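PDB 2XHF: peroxiredoxin 5, which probably reduces hydrogen peroxide and organic hydroperoxides as a thiol-dependent antioxidant enzyme of the thioredoxin-fold superfamily. Local coordinates for residues L47-G52 with N131-Y136. Residues are numbered along the deposited sequence; the frame is centred on the assembly and turned at random.
Sequences LFSVVG and NRSRRY
The chi1 torsions of S49 (63°) and Y136 (57°) set S49 OG and Y136 CG each between its own backbone N and carbonyl carbon, and the serine comes to lie over one face of the phenol ring. S49 CB sits 3.9 Å from the Y136 ring centroid, a CH-pi contact close to the ring normal. S49 OG bridges the opposing backbone: it accepts from Y136 N (2.9 Å) and donates to R134 O (2.8 Å), in the carbonyl plane on a lone pair. S133 OG donates to that same R134 O, which therefore has two hydroxyl donors. S49 N also bonds Y136 O (3.1 Å), a backbone link of the antiparallel pair, and a water donates to both S49 O and Y136 O. Farther along, a second water links the backbones, accepting from S133 N and donating to V50 O. Here R132, bent at chi2 (-64°), swings NH1 to V51 O (3.2 Å), the acceptor lying near the guanidinium plane, while V51 CG1 packs on R132 CB. R132 NE hydrogen-bonds N130 OD1, and NH2 forms a salt bridge with D87 of the second subunit; R135 NE pairs with E151. The contact thus continues the pairing of central strand 44-49 with its antiparallel neighbour 136-141 in the thioredoxin-like sheet into loops, with strand 79-84 flanking 44-49 and helix 113-118 packing on L47, S133 and Y136.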
loop_
_atom_site.group_PDB
_atom_site.type_symbol
_atom_site.label_atom_id
_atom_site.label_comp_id
_atom_site.label_asym_id
_atom_site.label_seq_id
_atom_site.Cartn_x
_atom_site.Cartn_y
_atom_site.Cartn_z
ATOM N N LEU A 47 18.119 9.240 -6.845
ATOM C CA LEU A 47 16.705 9.195 -6.500
ATOM C C LEU A 47 15.932 8.638 -7.679
ATOM O O LEU A 47 15.996 9.191 -8.785
ATOM C CB LEU A 47 16.176 10.600 -6.174
ATOM C CG LEU A 47 14.679 10.669 -5.806
ATOM C CD1 LEU A 47 14.376 9.914 -4.495
ATOM C CD2 LEU A 47 14.214 12.123 -5.693
ATOM N N PHE A 48 15.216 7.538 -7.465
ATOM C CA PHE A 48 14.393 6.983 -8.527
ATOM C C PHE A 48 13.027 6.626 -7.981
ATOM O O PHE A 48 12.856 6.400 -6.770
ATOM C CB PHE A 48 15.052 5.764 -9.215
ATOM C CG PHE A 48 15.087 4.513 -8.367
ATOM C CD1 PHE A 48 16.097 4.314 -7.445
ATOM C CD2 PHE A 48 14.116 3.535 -8.507
ATOM C CE1 PHE A 48 16.133 3.179 -6.670
ATOM C CE2 PHE A 48 14.164 2.397 -7.744
ATOM C CZ PHE A 48 15.164 2.220 -6.825
ATOM N N SER A 49 12.040 6.624 -8.871
ATOM C CA SER A 49 10.666 6.345 -8.476
ATOM C C SER A 49 10.140 5.003 -8.971
ATOM O O SER A 49 10.608 4.461 -9.976
ATOM C CB SER A 49 9.766 7.458 -8.979
ATOM O OG SER A 49 9.806 7.485 -10.402
ATOM N N VAL A 50 9.128 4.507 -8.269
ATOM C CA VAL A 50 8.291 3.432 -8.775
ATOM C C VAL A 50 6.836 3.865 -8.673
ATOM O O VAL A 50 6.506 4.749 -7.898
ATOM C CB VAL A 50 8.512 2.106 -8.020
ATOM C CG1 VAL A 50 9.923 1.601 -8.237
ATOM C CG2 VAL A 50 8.151 2.234 -6.526
ATOM N N VAL A 51 5.973 3.220 -9.460
ATOM C CA VAL A 51 4.555 3.533 -9.458
ATOM C C VAL A 51 3.926 3.151 -8.118
ATOM O O VAL A 51 3.039 3.826 -7.607
ATOM C CB VAL A 51 3.854 2.848 -10.655
ATOM C CG1 VAL A 51 2.330 3.050 -10.611
ATOM C CG2 VAL A 51 4.452 3.400 -11.952
ATOM N N GLY A 52 4.370 2.046 -7.547
ATOM C CA GLY A 52 3.911 1.698 -6.229
ATOM C C GLY A 52 4.531 0.435 -5.709
ATOM O O GLY A 52 4.917 -0.440 -6.475
ATOM N N ASN A 131 -3.376 9.041 -7.754
ATOM C CA ASN A 131 -2.354 9.351 -8.733
ATOM C C ASN A 131 -0.991 9.037 -8.165
ATOM O O ASN A 131 -0.630 9.491 -7.083
ATOM C CB ASN A 131 -2.419 10.819 -9.133
ATOM C CG ASN A 131 -3.626 11.131 -9.970
ATOM O OD1 ASN A 131 -4.340 10.231 -10.407
ATOM N ND2 ASN A 131 -3.854 12.412 -10.216
ATOM N N ARG A 132 -0.252 8.225 -8.895
ATOM C CA ARG A 132 1.051 7.785 -8.468
ATOM C C ARG A 132 2.075 8.580 -9.248
ATOM O O ARG A 132 1.742 9.518 -9.958
ATOM C CB ARG A 132 1.200 6.292 -8.722
ATOM C CG ARG A 132 0.128 5.452 -8.013
ATOM C CD ARG A 132 0.228 5.566 -6.487
ATOM N NE ARG A 132 -0.730 4.691 -5.804
ATOM C CZ ARG A 132 -0.522 3.418 -5.488
ATOM N NH1 ARG A 132 0.652 2.848 -5.713
ATOM N NH2 ARG A 132 -1.471 2.717 -4.890
ATOM N N SER A 133 3.331 8.218 -9.101
ATOM C CA SER A 133 4.387 8.895 -9.832
ATOM C C SER A 133 4.730 8.158 -11.102
ATOM O O SER A 133 4.770 6.930 -11.111
ATOM C CB SER A 133 5.646 8.942 -8.984
ATOM O OG SER A 133 6.669 9.714 -9.607
ATOM N N ARG A 134 5.056 8.915 -12.141
ATOM C CA ARG A 134 5.734 8.371 -13.301
ATOM C C ARG A 134 7.120 7.944 -12.887
ATOM O O ARG A 134 7.627 8.408 -11.866
ATOM C CB ARG A 134 5.882 9.433 -14.393
ATOM C CG ARG A 134 4.568 9.956 -14.925
ATOM C CD ARG A 134 4.753 10.897 -16.106
ATOM N NE ARG A 134 3.545 11.688 -16.317
ATOM C CZ ARG A 134 2.482 11.294 -17.015
ATOM N NH1 ARG A 134 2.456 10.103 -17.608
ATOM N NH2 ARG A 134 1.437 12.104 -17.124
ATOM N N ARG A 135 7.747 7.098 -13.696
ATOM C CA ARG A 135 9.080 6.603 -13.421
ATOM C C ARG A 135 10.151 7.576 -13.908
ATOM O O ARG A 135 10.120 8.037 -15.065
ATOM C CB ARG A 135 9.289 5.229 -14.067
ATOM C CG ARG A 135 8.414 4.125 -13.493
ATOM C CD ARG A 135 8.818 2.776 -14.033
ATOM N NE ARG A 135 8.198 2.520 -15.325
ATOM C CZ ARG A 135 7.041 1.880 -15.493
ATOM N NH1 ARG A 135 6.369 1.410 -14.449
ATOM N NH2 ARG A 135 6.554 1.700 -16.714
ATOM N N TYR A 136 11.079 7.893 -13.013
ATOM C CA TYR A 136 12.271 8.659 -13.346
ATOM C C TYR A 136 13.454 8.164 -12.518
ATOM O O TYR A 136 13.303 7.429 -11.539
ATOM C CB TYR A 136 12.056 10.159 -13.120
ATOM C CG TYR A 136 11.640 10.487 -11.706
ATOM C CD1 TYR A 136 12.577 10.551 -10.693
ATOM C CD2 TYR A 136 10.308 10.701 -11.379
ATOM C CE1 TYR A 136 12.208 10.826 -9.393
ATOM C CE2 TYR A 136 9.928 10.971 -10.069
ATOM C CZ TYR A 136 10.887 11.038 -9.091
ATOM O OH TYR A 136 10.515 11.309 -7.801
HETATM O O HOH W 1 12.475 4.740 -11.977
HETATM O O HOH W 2 4.370 6.258 -7.035
HETATM O O HOH W 3 7.143 0.975 -11.138
#